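Local coordinates for thylakoid lumenal 15 kDa protein 1, chloroplastic (Arabidopsis thaliana, PDB 3N90) that is of unknown function but folds as a right-handed quadrilateral beta helix built of pentapeptide repeats, in the lumen of the chloroplast thylakoid, at residues Q16-K21 / Q31-S36; K21-Q26 / S36-A41; A46-A51 / A61-A66; V81-A86 / T97-S102. The protein carries 2 engineered substitutions. One frame throughout, in Å; residues are numbered along the deposited sequence.

Contact 1: Q16-K21 / Q31-S36; sequences QDLSGK and QDFKTS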
loop_
_atom_site.group_PDB
_atom_site.type_symbol
_atom_site.label_atom_id
_atom_site.label_comp_id
_atom_site.label_asym_id
_atom_site.label_seq_id
_atom_site.Cartn_x
_atom_site.Cartn_y
_atom_site.Cartn_z
ATOM N N GLN A 16 5.218 1.450 16.170
ATOM C CA GLN A 16 4.644 2.643 16.807
ATOM C C GLN A 16 3.155 2.775 16.530
ATOM O O GLN A 16 2.654 2.265 15.523
ATOM C CB GLN A 16 5.366 3.883 16.300
ATOM C CG GLN A 16 6.839 3.943 16.716
ATOM C CD GLN A 16 7.025 4.032 18.213
ATOM O OE1 GLN A 16 6.238 4.657 18.913
ATOM N NE2 GLN A 16 8.072 3.407 18.709
ATOM N N ASP A 17 2.443 3.473 17.422
ATOM C CA ASP A 17 1.062 3.821 17.141
ATOM C C ASP A 17 1.038 5.162 16.439
ATOM O O ASP A 17 1.272 6.199 17.070
ATOM C CB ASP A 17 0.231 3.862 18.436
ATOM C CG ASP A 17 -1.256 4.123 18.164
ATOM O OD1 ASP A 17 -1.622 4.496 17.020
ATOM O OD2 ASP A 17 -2.076 3.908 19.083
ATOM N N LEU A 18 0.786 5.125 15.127
ATOM C CA LEU A 18 0.790 6.282 14.272
ATOM C C LEU A 18 -0.574 6.453 13.625
ATOM O O LEU A 18 -0.702 6.994 12.524
ATOM C CB LEU A 18 1.887 6.127 13.186
ATOM C CG LEU A 18 3.319 6.050 13.721
ATOM C CD1 LEU A 18 4.296 5.813 12.555
ATOM C CD2 LEU A 18 3.685 7.315 14.477
ATOM N N SER A 19 -1.624 6.027 14.323
ATOM C CA SER A 19 -2.965 6.223 13.789
ATOM C C SER A 19 -3.204 7.728 13.510
ATOM O O SER A 19 -2.764 8.596 14.290
ATOM C CB SER A 19 -4.043 5.721 14.744
ATOM O OG SER A 19 -3.779 4.432 15.250
ATOM N N GLY A 20 -3.859 8.006 12.385
ATOM C CA GLY A 20 -4.302 9.342 12.013
ATOM C C GLY A 20 -3.173 10.296 11.687
ATOM O O GLY A 20 -3.417 11.500 11.571
ATOM N N LYS A 21 -1.944 9.788 11.523
ATOM C CA LYS A 21 -0.816 10.674 11.263
ATOM C C LYS A 21 -0.709 11.038 9.785
ATOM O O LYS A 21 -1.099 10.246 8.894
ATOM C CB LYS A 21 0.502 10.133 11.813
ATOM C CG LYS A 21 0.524 9.851 13.329
ATOM C CD LYS A 21 -0.003 11.033 14.134
ATOM C CE LYS A 21 0.525 11.058 15.557
ATOM N NZ LYS A 21 0.357 12.460 16.094
ATOM N N GLN A 31 11.317 3.290 4.399
ATOM C CA GLN A 31 10.853 3.535 5.768
ATOM C C GLN A 31 10.327 2.227 6.386
ATOM O O GLN A 31 9.622 1.425 5.714
ATOM C CB GLN A 31 9.760 4.583 5.768
ATOM C CG GLN A 31 9.608 5.261 7.143
ATOM C CD GLN A 31 10.821 6.086 7.541
ATOM O OE1 GLN A 31 11.454 6.735 6.683
ATOM N NE2 GLN A 31 11.154 6.081 8.849
ATOM N N ASP A 32 10.675 2.011 7.664
ATOM C CA ASP A 32 10.313 0.798 8.393
ATOM C C ASP A 32 9.041 1.088 9.229
ATOM O O ASP A 32 9.106 1.702 10.277
ATOM C CB ASP A 32 11.461 0.343 9.324
ATOM C CG ASP A 32 11.213 -1.036 9.944
ATOM O OD1 ASP A 32 10.100 -1.616 9.776
ATOM O OD2 ASP A 32 12.138 -1.585 10.597
ATOM N N PHE A 33 7.893 0.664 8.731
ATOM C CA PHE A 33 6.649 0.711 9.508
ATOM C C PHE A 33 6.230 -0.692 9.965
ATOM O O PHE A 33 5.025 -0.934 10.192
ATOM C CB PHE A 33 5.498 1.278 8.662
ATOM C CG PHE A 33 5.652 2.703 8.320
ATOM C CD1 PHE A 33 5.302 3.701 9.232
ATOM C CD2 PHE A 33 6.101 3.073 7.063
ATOM C CE1 PHE A 33 5.418 5.053 8.867
ATOM C CE2 PHE A 33 6.243 4.422 6.711
ATOM C CZ PHE A 33 5.902 5.408 7.588
ATOM N N LYS A 34 7.182 -1.618 10.109
ATOM C CA LYS A 34 6.834 -2.963 10.578
ATOM C C LYS A 34 6.064 -2.909 11.903
ATOM O O LYS A 34 6.491 -2.221 12.832
ATOM C CB LYS A 34 8.101 -3.810 10.771
ATOM C CG LYS A 34 7.816 -5.180 11.342
ATOM C CD LYS A 34 9.095 -6.019 11.135
ATOM C CE LYS A 34 8.966 -7.345 11.823
ATOM N NZ LYS A 34 10.271 -8.035 12.105
ATOM N N THR A 35 4.946 -3.625 11.931
ATOM C CA THR A 35 4.064 -3.803 13.093
ATOM C C THR A 35 3.690 -2.450 13.731
ATOM O O THR A 35 3.521 -2.348 14.966
ATOM C CB THR A 35 4.575 -4.923 14.086
ATOM O OG1 THR A 35 3.568 -5.264 15.056
ATOM C CG2 THR A 35 5.916 -4.567 14.799
ATOM N N SER A 36 3.558 -1.424 12.886
ATOM C CA SER A 36 2.967 -0.179 13.374
ATOM C C SER A 36 1.459 -0.133 13.173
ATOM O O SER A 36 0.890 -0.847 12.337
ATOM C CB SER A 36 3.623 1.019 12.735
ATOM O OG SER A 36 4.920 1.128 13.267
#
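Gln16 and Ser36 make the polar part of this contact. The backbone N of Gln16 donates to the hydroxyl OG of Ser36 at 2.9 Å, and the bond is nearly straight, 175° at the hydrogen. Ser36 holds OG beside its own backbone N and anti to its carbonyl carbon (chi1 -71°), and this turns the hydroxyl to the N-H of Gln16. The same OG is also hydrogen-bonded to the carbonyl O of Thr13. Ser36 CB packs 3.2 Å from the carbonyl O of Gln16.

The apolar part joins Leu18 and Phe33. Only one methyl of Leu18 is used: CD1 lies 3.9 Å from Phe33 CE1. It comes in the plane of the ring, at the edge, and the two side chains cross at about a right angle. Other rings meet Phe33 as well: Phe23 and Phe43 edge-to-face, and Phe53 with its plane parallel.

Polar bonds within each segment shape the backbone. Asp17 OD1 accepts from Ser19 N at 3.1 Å, and Asp32 OD1 accepts from Lys34 N at 2.9 Å. Both are Asx turns. Type II turns run from Leu18 to Lys21 and from Phe33 to Ser36.

The chemistry is divided between a buried hydroxyl and a buried apolar pair. Ser36 OG has both a donor and a main-chain carbonyl as partners, so its polarity is met inside the coil. Leu18 and Phe33 fill the interior beside it.

Contact 2: K21-Q26 / S36-A41; sequences KDFSGQ and SILRQA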
loop_
_atom_site.group_PDB
_atom_site.type_symbol
_atom_site.label_atom_id
_atom_site.label_comp_id
_atom_site.label_asym_id
_atom_site.label_seq_id
_atom_site.Cartn_x
_atom_site.Cartn_y
_atom_site.Cartn_z
ATOM N N LYS A 21 -1.944 9.788 11.523
ATOM C CA LYS A 21 -0.816 10.674 11.263
ATOM C C LYS A 21 -0.709 11.038 9.785
ATOM O O LYS A 21 -1.099 10.246 8.894
ATOM C CB LYS A 21 0.502 10.133 11.813
ATOM C CG LYS A 21 0.524 9.851 13.329
ATOM C CD LYS A 21 -0.003 11.033 14.134
ATOM C CE LYS A 21 0.525 11.058 15.557
ATOM N NZ LYS A 21 0.357 12.460 16.094
ATOM N N ASP A 22 -0.220 12.250 9.521
ATOM C CA ASP A 22 -0.181 12.740 8.144
ATOM C C ASP A 22 1.217 12.668 7.547
ATOM O O ASP A 22 2.109 13.427 7.901
ATOM C CB ASP A 22 -0.800 14.154 8.038
ATOM C CG ASP A 22 -1.047 14.589 6.596
ATOM O OD1 ASP A 22 -0.409 14.039 5.669
ATOM O OD2 ASP A 22 -1.892 15.499 6.381
ATOM N N PHE A 23 1.407 11.696 6.649
ATOM C CA PHE A 23 2.648 11.520 5.933
ATOM C C PHE A 23 2.505 11.881 4.436
ATOM O O PHE A 23 3.354 11.511 3.635
ATOM C CB PHE A 23 3.090 10.055 6.022
ATOM C CG PHE A 23 3.551 9.621 7.396
ATOM C CD1 PHE A 23 4.852 9.901 7.833
ATOM C CD2 PHE A 23 2.680 8.945 8.267
ATOM C CE1 PHE A 23 5.304 9.490 9.124
ATOM C CE2 PHE A 23 3.108 8.556 9.546
ATOM C CZ PHE A 23 4.436 8.811 9.964
ATOM N N SER A 24 1.441 12.588 4.079
ATOM C CA SER A 24 1.118 12.824 2.660
ATOM C C SER A 24 2.268 13.552 1.955
ATOM O O SER A 24 2.863 14.481 2.513
ATOM C CB SER A 24 -0.200 13.593 2.530
ATOM O OG SER A 24 -0.115 14.793 3.278
ATOM N N GLY A 25 2.617 13.087 0.761
ATOM C CA GLY A 25 3.693 13.683 -0.068
ATOM C C GLY A 25 5.134 13.519 0.397
ATOM O O GLY A 25 6.082 14.043 -0.241
ATOM N N GLN A 26 5.339 12.800 1.489
ATOM C CA GLN A 26 6.663 12.707 2.068
ATOM C C GLN A 26 7.517 11.656 1.418
ATOM O O GLN A 26 7.001 10.664 0.881
ATOM C CB GLN A 26 6.554 12.474 3.553
ATOM C CG GLN A 26 5.725 13.581 4.195
ATOM C CD GLN A 26 5.869 13.614 5.661
ATOM O OE1 GLN A 26 5.194 14.384 6.346
ATOM N NE2 GLN A 26 6.740 12.774 6.176
ATOM N N SER A 36 3.558 -1.424 12.886
ATOM C CA SER A 36 2.967 -0.179 13.374
ATOM C C SER A 36 1.459 -0.133 13.173
ATOM O O SER A 36 0.890 -0.847 12.337
ATOM C CB SER A 36 3.623 1.019 12.735
ATOM O OG SER A 36 4.920 1.128 13.267
ATOM N N ILE A 37 0.799 0.735 13.963
ATOM C CA ILE A 37 -0.617 0.997 13.770
ATOM C C ILE A 37 -0.733 2.282 12.963
ATOM O O ILE A 37 -0.193 3.333 13.341
ATOM C CB ILE A 37 -1.379 1.169 15.122
ATOM C CG1 ILE A 37 -1.137 -0.011 16.058
ATOM C CG2 ILE A 37 -2.870 1.323 14.810
ATOM C CD1 ILE A 37 -1.850 0.176 17.433
ATOM N N LEU A 38 -1.380 2.174 11.813
ATOM C CA LEU A 38 -1.481 3.255 10.842
ATOM C C LEU A 38 -2.926 3.496 10.409
ATOM O O LEU A 38 -3.188 3.872 9.247
ATOM C CB LEU A 38 -0.558 2.995 9.628
ATOM C CG LEU A 38 0.928 3.197 9.947
ATOM C CD1 LEU A 38 1.773 2.431 8.920
ATOM C CD2 LEU A 38 1.259 4.668 9.937
ATOM N N ARG A 39 -3.876 3.210 11.320
ATOM C CA ARG A 39 -5.274 3.386 10.990
ATOM C C ARG A 39 -5.524 4.846 10.675
ATOM O O ARG A 39 -5.058 5.750 11.409
ATOM C CB ARG A 39 -6.202 2.976 12.138
ATOM C CG ARG A 39 -6.134 1.580 12.552
ATOM C CD ARG A 39 -7.421 1.305 13.387
ATOM N NE ARG A 39 -7.551 -0.088 13.209
ATOM C CZ ARG A 39 -8.610 -0.823 13.035
ATOM N NH1 ARG A 39 -9.894 -0.397 13.049
ATOM N NH2 ARG A 39 -8.313 -2.070 12.841
ATOM N N GLN A 40 -6.235 5.051 9.575
ATOM C CA GLN A 40 -6.549 6.385 9.045
ATOM C C GLN A 40 -5.347 7.273 8.731
ATOM O O GLN A 40 -5.490 8.496 8.654
ATOM C CB GLN A 40 -7.461 7.141 10.026
ATOM C CG GLN A 40 -8.779 6.485 10.294
ATOM C CD GLN A 40 -8.764 5.429 11.398
ATOM O OE1 GLN A 40 -8.190 5.624 12.484
ATOM N NE2 GLN A 40 -9.428 4.310 11.131
ATOM N N ALA A 41 -4.156 6.688 8.579
ATOM C CA ALA A 41 -2.966 7.479 8.299
ATOM C C ALA A 41 -3.081 7.995 6.882
ATOM O O ALA A 41 -3.705 7.355 6.045
ATOM C CB ALA A 41 -1.684 6.664 8.450
#
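The ring of Phe23 is the flat group of this contact, and Leu38 CD2 comes to it obliquely. The nearest approach is 4.3 Å, from Leu38 CD2 to Phe23 CE2, a loose apolar touch. Other rings of the chain surround Phe23. Phe43 lies almost parallel to it, Phe2 is inclined at about 45°, and Tyr8 meets it edge-to-face.

The backbones approach each other at Lys21 and Ala41. The CA of Ala41 lies 3.4 Å from the carbonyl O of Lys21. This is a CA-H...O contact with an angle of 125° at the hydrogen. Ala41 CB is close to the same oxygen, at 3.7 Å. The long side chain of Lys21 leads away.

Asp22 and Ser24 close a small polar turn in segment 21-26. Asp22 OD1 takes two bonds from one residue. Ser24 OG comes on its syn lone pair; this bond is modelled very short, 2.5 Å, and its exact length is doubtful. Ser24 N comes at 2.8 Å, nearly in line with the C-O bond, and makes an Asx turn. Two donors on one oxygen probably limit rotation of the carboxylate.

Type II turns from Phe23 to Gln26 and from Leu38 to Ala41 bend the two segments. Large apolar residues turned inward, a small alanine and type II turns at the corners are the pattern of the right-handed quadrilateral beta helix of pentapeptide repeat proteins.

Contact 3: A46-A51 / A61-A66; sequences AKLLGA and ADLSEA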
loop_
_atom_site.group_PDB
_atom_site.type_symbol
_atom_site.label_atom_id
_atom_site.label_comp_id
_atom_site.label_asym_id
_atom_site.label_seq_id
_atom_site.Cartn_x
_atom_site.Cartn_y
_atom_site.Cartn_z
ATOM N N ALA A 46 2.727 9.770 -1.183
ATOM C CA ALA A 46 4.003 9.530 -0.545
ATOM C C ALA A 46 4.911 8.661 -1.432
ATOM O O ALA A 46 4.435 7.896 -2.285
ATOM C CB ALA A 46 3.827 8.888 0.811
ATOM N N LYS A 47 6.214 8.801 -1.241
ATOM C CA LYS A 47 7.166 7.980 -1.959
ATOM C C LYS A 47 7.661 6.911 -0.993
ATOM O O LYS A 47 8.406 7.175 -0.026
ATOM C CB LYS A 47 8.315 8.800 -2.580
ATOM C CG LYS A 47 7.897 9.981 -3.434
ATOM C CD LYS A 47 6.901 9.620 -4.546
ATOM C CE LYS A 47 6.616 10.818 -5.477
ATOM N NZ LYS A 47 6.136 10.343 -6.818
ATOM N N LEU A 48 7.184 5.688 -1.231
ATOM C CA LEU A 48 7.396 4.589 -0.296
ATOM C C LEU A 48 8.077 3.381 -0.972
ATOM O O LEU A 48 7.838 2.214 -0.602
ATOM C CB LEU A 48 6.045 4.154 0.292
ATOM C CG LEU A 48 5.448 5.099 1.360
ATOM C CD1 LEU A 48 3.939 5.086 1.381
ATOM C CD2 LEU A 48 6.035 4.669 2.700
ATOM N N LEU A 49 8.920 3.654 -1.963
ATOM C CA LEU A 49 9.637 2.577 -2.587
ATOM C C LEU A 49 10.341 1.716 -1.532
ATOM O O LEU A 49 11.105 2.232 -0.714
ATOM C CB LEU A 49 10.646 3.112 -3.610
ATOM C CG LEU A 49 11.505 2.042 -4.311
ATOM C CD1 LEU A 49 11.709 2.443 -5.777
ATOM C CD2 LEU A 49 12.839 1.729 -3.592
ATOM N N GLY A 50 10.090 0.412 -1.541
ATOM C CA GLY A 50 10.863 -0.515 -0.648
ATOM C C GLY A 50 10.523 -0.402 0.848
ATOM O O GLY A 50 11.152 -1.061 1.688
ATOM N N ALA A 51 9.478 0.370 1.155
ATOM C CA ALA A 51 9.043 0.563 2.566
ATOM C C ALA A 51 8.516 -0.758 3.117
ATOM O O ALA A 51 8.034 -1.587 2.340
ATOM C CB ALA A 51 7.945 1.654 2.642
ATOM N N ALA A 61 -6.447 3.730 5.818
ATOM C CA ALA A 61 -5.381 4.638 5.413
ATOM C C ALA A 61 -5.614 5.119 3.980
ATOM O O ALA A 61 -6.261 4.421 3.189
ATOM C CB ALA A 61 -4.032 3.964 5.533
ATOM N N ASP A 62 -5.075 6.288 3.660
ATOM C CA ASP A 62 -5.020 6.791 2.278
ATOM C C ASP A 62 -3.644 6.552 1.647
ATOM O O ASP A 62 -2.664 7.223 1.976
ATOM C CB ASP A 62 -5.393 8.273 2.244
ATOM C CG ASP A 62 -5.694 8.774 0.822
ATOM O OD1 ASP A 62 -5.477 8.007 -0.146
ATOM O OD2 ASP A 62 -6.115 9.954 0.692
ATOM N N LEU A 63 -3.549 5.547 0.786
ATOM C CA LEU A 63 -2.325 5.348 0.013
ATOM C C LEU A 63 -2.498 5.757 -1.489
ATOM O O LEU A 63 -1.734 5.327 -2.373
ATOM C CB LEU A 63 -1.852 3.911 0.171
ATOM C CG LEU A 63 -1.041 3.553 1.435
ATOM C CD1 LEU A 63 -0.935 2.048 1.387
ATOM C CD2 LEU A 63 0.369 4.095 1.378
ATOM N N SER A 64 -3.526 6.549 -1.763
ATOM C CA SER A 64 -3.819 6.945 -3.156
ATOM C C SER A 64 -2.620 7.673 -3.763
ATOM O O SER A 64 -1.936 8.424 -3.065
ATOM C CB SER A 64 -5.122 7.748 -3.272
ATOM O OG SER A 64 -5.048 8.992 -2.621
ATOM N N GLU A 65 -2.319 7.357 -5.019
ATOM C CA GLU A 65 -1.198 7.944 -5.771
ATOM C C GLU A 65 0.194 7.748 -5.138
ATOM O O GLU A 65 1.179 8.408 -5.515
ATOM C CB GLU A 65 -1.501 9.430 -6.096
ATOM C CG GLU A 65 -2.388 9.641 -7.377
ATOM C CD GLU A 65 -1.612 9.623 -8.731
ATOM O OE1 GLU A 65 -0.888 8.643 -9.055
ATOM O OE2 GLU A 65 -1.757 10.594 -9.513
ATOM N N ALA A 66 0.282 6.836 -4.173
ATOM C CA ALA A 66 1.560 6.509 -3.570
ATOM C C ALA A 66 2.454 5.680 -4.490
ATOM O O ALA A 66 1.966 4.852 -5.269
ATOM C CB ALA A 66 1.345 5.778 -2.248
HETATM O O HOH W 1 3.729 9.271 -6.376
#
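Leu48 reaches across to Leu63, and its side chain can be followed from CB to its tip. Its CB leaves the backbone toward segment 61-66. CG stands beside the backbone N and anti to the carbonyl carbon (chi1 -75°). The chain then forks. CD1 meets Leu63 CD2 at 3.7 Å, while CD2 turns to another part of the core and packs against Phe33. The touch between the leucines is methyl to methyl, and their side chains cross at about a right angle. Leu63 also packs on Phe43.

The backbones come close at Ala46 and Ala66. Ala66 CA lies 3.4 Å from the carbonyl O of Ala46, a CA-H...O contact with 130° at the hydrogen. Ala66 CB sits 3.7 Å from that oxygen. Both alanines are buried.

A water bridges the segments on the outer side. It accepts from Lys47 NZ at 2.7 Å and donates to the carbonyl O of Glu65 at 2.8 Å. Lys47 is bent at chi2 (-53°), which brings its ammonium end nearer segment 61-66.

Asp62 OD1 accepts twice from Ser64: from OG at 2.7 Å on the syn side, and from N at 2.9 Å on the anti side, well out of the carboxylate plane. The bond from N forms an Asx turn.

The chemistry implies a division of the coil. Inside, methyl groups and alanines pack with no charge among them. Outside, a lysine, a water and a main-chain carbonyl make the polar link.

Contact 4: V81-A86 / T97-S102; sequences VNLTNA and TSFKGS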
loop_
_atom_site.group_PDB
_atom_site.type_symbol
_atom_site.label_atom_id
_atom_site.label_comp_id
_atom_site.label_asym_id
_atom_site.label_seq_id
_atom_site.Cartn_x
_atom_site.Cartn_y
_atom_site.Cartn_z
ATOM N N VAL A 81 -8.644 0.592 2.667
ATOM C CA VAL A 81 -7.550 1.484 2.344
ATOM C C VAL A 81 -7.806 2.010 0.950
ATOM O O VAL A 81 -8.256 1.267 0.089
ATOM C CB VAL A 81 -6.205 0.710 2.340
ATOM C CG1 VAL A 81 -5.073 1.540 1.723
ATOM C CG2 VAL A 81 -5.824 0.250 3.771
ATOM N N ASN A 82 -7.503 3.285 0.731
ATOM C CA ASN A 82 -7.598 3.844 -0.594
ATOM C C ASN A 82 -6.286 3.622 -1.331
ATOM O O ASN A 82 -5.232 4.147 -0.932
ATOM C CB ASN A 82 -7.963 5.318 -0.512
ATOM C CG ASN A 82 -8.355 5.895 -1.858
ATOM O OD1 ASN A 82 -8.173 5.265 -2.899
ATOM N ND2 ASN A 82 -8.897 7.110 -1.836
ATOM N N LEU A 83 -6.339 2.777 -2.361
ATOM C CA LEU A 83 -5.176 2.527 -3.194
ATOM C C LEU A 83 -5.332 3.032 -4.653
ATOM O O LEU A 83 -4.605 2.591 -5.545
ATOM C CB LEU A 83 -4.768 1.049 -3.188
ATOM C CG LEU A 83 -4.088 0.463 -1.920
ATOM C CD1 LEU A 83 -4.133 -1.069 -2.049
ATOM C CD2 LEU A 83 -2.691 0.940 -1.756
ATOM N N THR A 84 -6.247 3.971 -4.844
ATOM C CA THR A 84 -6.490 4.559 -6.165
ATOM C C THR A 84 -5.179 5.104 -6.719
ATOM O O THR A 84 -4.491 5.908 -6.050
ATOM C CB THR A 84 -7.509 5.706 -6.096
ATOM O OG1 THR A 84 -8.763 5.230 -5.611
ATOM C CG2 THR A 84 -7.709 6.338 -7.495
ATOM N N ASN A 85 -4.824 4.630 -7.914
ATOM C CA ASN A 85 -3.624 5.025 -8.640
ATOM C C ASN A 85 -2.281 4.719 -7.960
ATOM O O ASN A 85 -1.241 5.248 -8.359
ATOM C CB ASN A 85 -3.701 6.514 -9.017
ATOM C CG ASN A 85 -4.721 6.784 -10.114
ATOM O OD1 ASN A 85 -4.718 6.106 -11.138
ATOM N ND2 ASN A 85 -5.567 7.784 -9.913
ATOM N N ALA A 86 -2.296 3.850 -6.955
ATOM C CA ALA A 86 -1.092 3.505 -6.257
ATOM C C ALA A 86 -0.275 2.566 -7.132
ATOM O O ALA A 86 -0.837 1.673 -7.815
ATOM C CB ALA A 86 -1.424 2.855 -4.893
ATOM N N THR A 97 -2.853 -11.430 4.648
ATOM C CA THR A 97 -3.047 -9.997 4.404
ATOM C C THR A 97 -4.505 -9.859 4.002
ATOM O O THR A 97 -5.012 -10.682 3.224
ATOM C CB THR A 97 -2.142 -9.524 3.239
ATOM O OG1 THR A 97 -0.809 -10.028 3.428
ATOM C CG2 THR A 97 -2.089 -8.004 3.147
ATOM N N SER A 98 -5.194 -8.851 4.519
ATOM C CA SER A 98 -6.559 -8.599 4.058
ATOM C C SER A 98 -6.629 -7.294 3.293
ATOM O O SER A 98 -6.163 -6.288 3.785
ATOM C CB SER A 98 -7.549 -8.563 5.217
ATOM O OG SER A 98 -8.832 -8.271 4.689
ATOM N N PHE A 99 -7.197 -7.321 2.084
ATOM C CA PHE A 99 -7.516 -6.076 1.337
ATOM C C PHE A 99 -9.032 -5.799 1.309
ATOM O O PHE A 99 -9.495 -4.942 0.555
ATOM C CB PHE A 99 -6.957 -6.109 -0.108
ATOM C CG PHE A 99 -5.501 -5.706 -0.236
ATOM C CD1 PHE A 99 -5.140 -4.626 -1.043
ATOM C CD2 PHE A 99 -4.494 -6.410 0.405
ATOM C CE1 PHE A 99 -3.801 -4.231 -1.190
ATOM C CE2 PHE A 99 -3.137 -6.014 0.275
ATOM C CZ PHE A 99 -2.789 -4.920 -0.528
ATOM N N LYS A 100 -9.806 -6.514 2.134
ATOM C CA LYS A 100 -11.276 -6.366 2.132
ATOM C C LYS A 100 -11.736 -4.911 2.227
ATOM O O LYS A 100 -11.337 -4.171 3.150
ATOM C CB LYS A 100 -11.902 -7.204 3.255
ATOM C CG LYS A 100 -13.397 -6.943 3.479
ATOM C CD LYS A 100 -14.056 -8.084 4.224
ATOM C CE LYS A 100 -15.547 -7.845 4.406
ATOM N NZ LYS A 100 -16.165 -8.946 5.190
ATOM N N GLY A 101 -12.568 -4.485 1.273
ATOM C CA GLY A 101 -13.125 -3.144 1.335
ATOM C C GLY A 101 -12.235 -2.083 0.700
ATOM O O GLY A 101 -12.651 -0.926 0.579
ATOM N N SER A 102 -11.023 -2.460 0.274
ATOM C CA SER A 102 -10.089 -1.472 -0.268
ATOM C C SER A 102 -10.462 -1.029 -1.683
ATOM O O SER A 102 -11.066 -1.788 -2.452
ATOM C CB SER A 102 -8.661 -1.971 -0.180
ATOM O OG SER A 102 -8.311 -1.967 1.216
#
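Each segment bends through a type II turn, Leu83 to Ala86 and Phe99 to Ser102, and the two backbones are nearest at Val81 and Ser102, whose CA atoms are 4.7 Å apart. Val81 N donates to Ser102 OG at 3.0 Å, with 163° at the hydrogen. Ser102 places OG beside its own backbone N (chi1 -70°), where it meets this N-H. The hydroxyl is also hydrogen-bonded to the carbonyl O of Val78. Val81 CB is 3.6 Å from the same Ser102 OG, brought there with the N-H.

Leu83 meets Phe99 in the interior. Its CD1 comes to the edge of the ring, near the ring plane. The modelled distance from Leu83 CD1 to Phe99 CE1, 3.3 Å, is short for two carbons, and its exact value is doubtful. The side chains cross at about a right angle.

Asn82 OD1 accepts twice from Thr84. OG1 comes at 2.8 Å in the carbonyl plane, on a lone pair. N comes at 3.0 Å, tilted from that plane, and forms an Asx turn. Ser98 OG accepts from Lys100 N at 3.3 Å in an ST turn.

The contact lies in the long run of loops between helix 10-13 and helix 116-125. Leu83 packs on Leu63 of the preceding coil, and Gly101 N is hydrogen-bonded to Tyr121 OH of helix 116-125.

The four contacts belong to the same beta helix. Contacts 1 and 2 interleave along the chain; contacts 3 and 4 follow in series. Contacts 1 and 2 are next to each other, with centres about 7 Å apart, and they share Lys21 and Ser36. They join through probable hydrogen bonds, Leu18 N to Ile37 O at 2.7 Å and Gly20 N to Arg39 O at 2.7 Å. Contact 2 passes to contact 3 through Gln26 O and Lys47 N, 2.9 Å apart. Contact 3 meets contact 4 through Leu63 N and Asn82 O at 2.8 Å. Contacts 1 and 4 are the farthest apart, about 17 Å between centres, and do not touch. Contacts 1 and 4 use serine hydroxyls where contacts 2 and 3 use alanines.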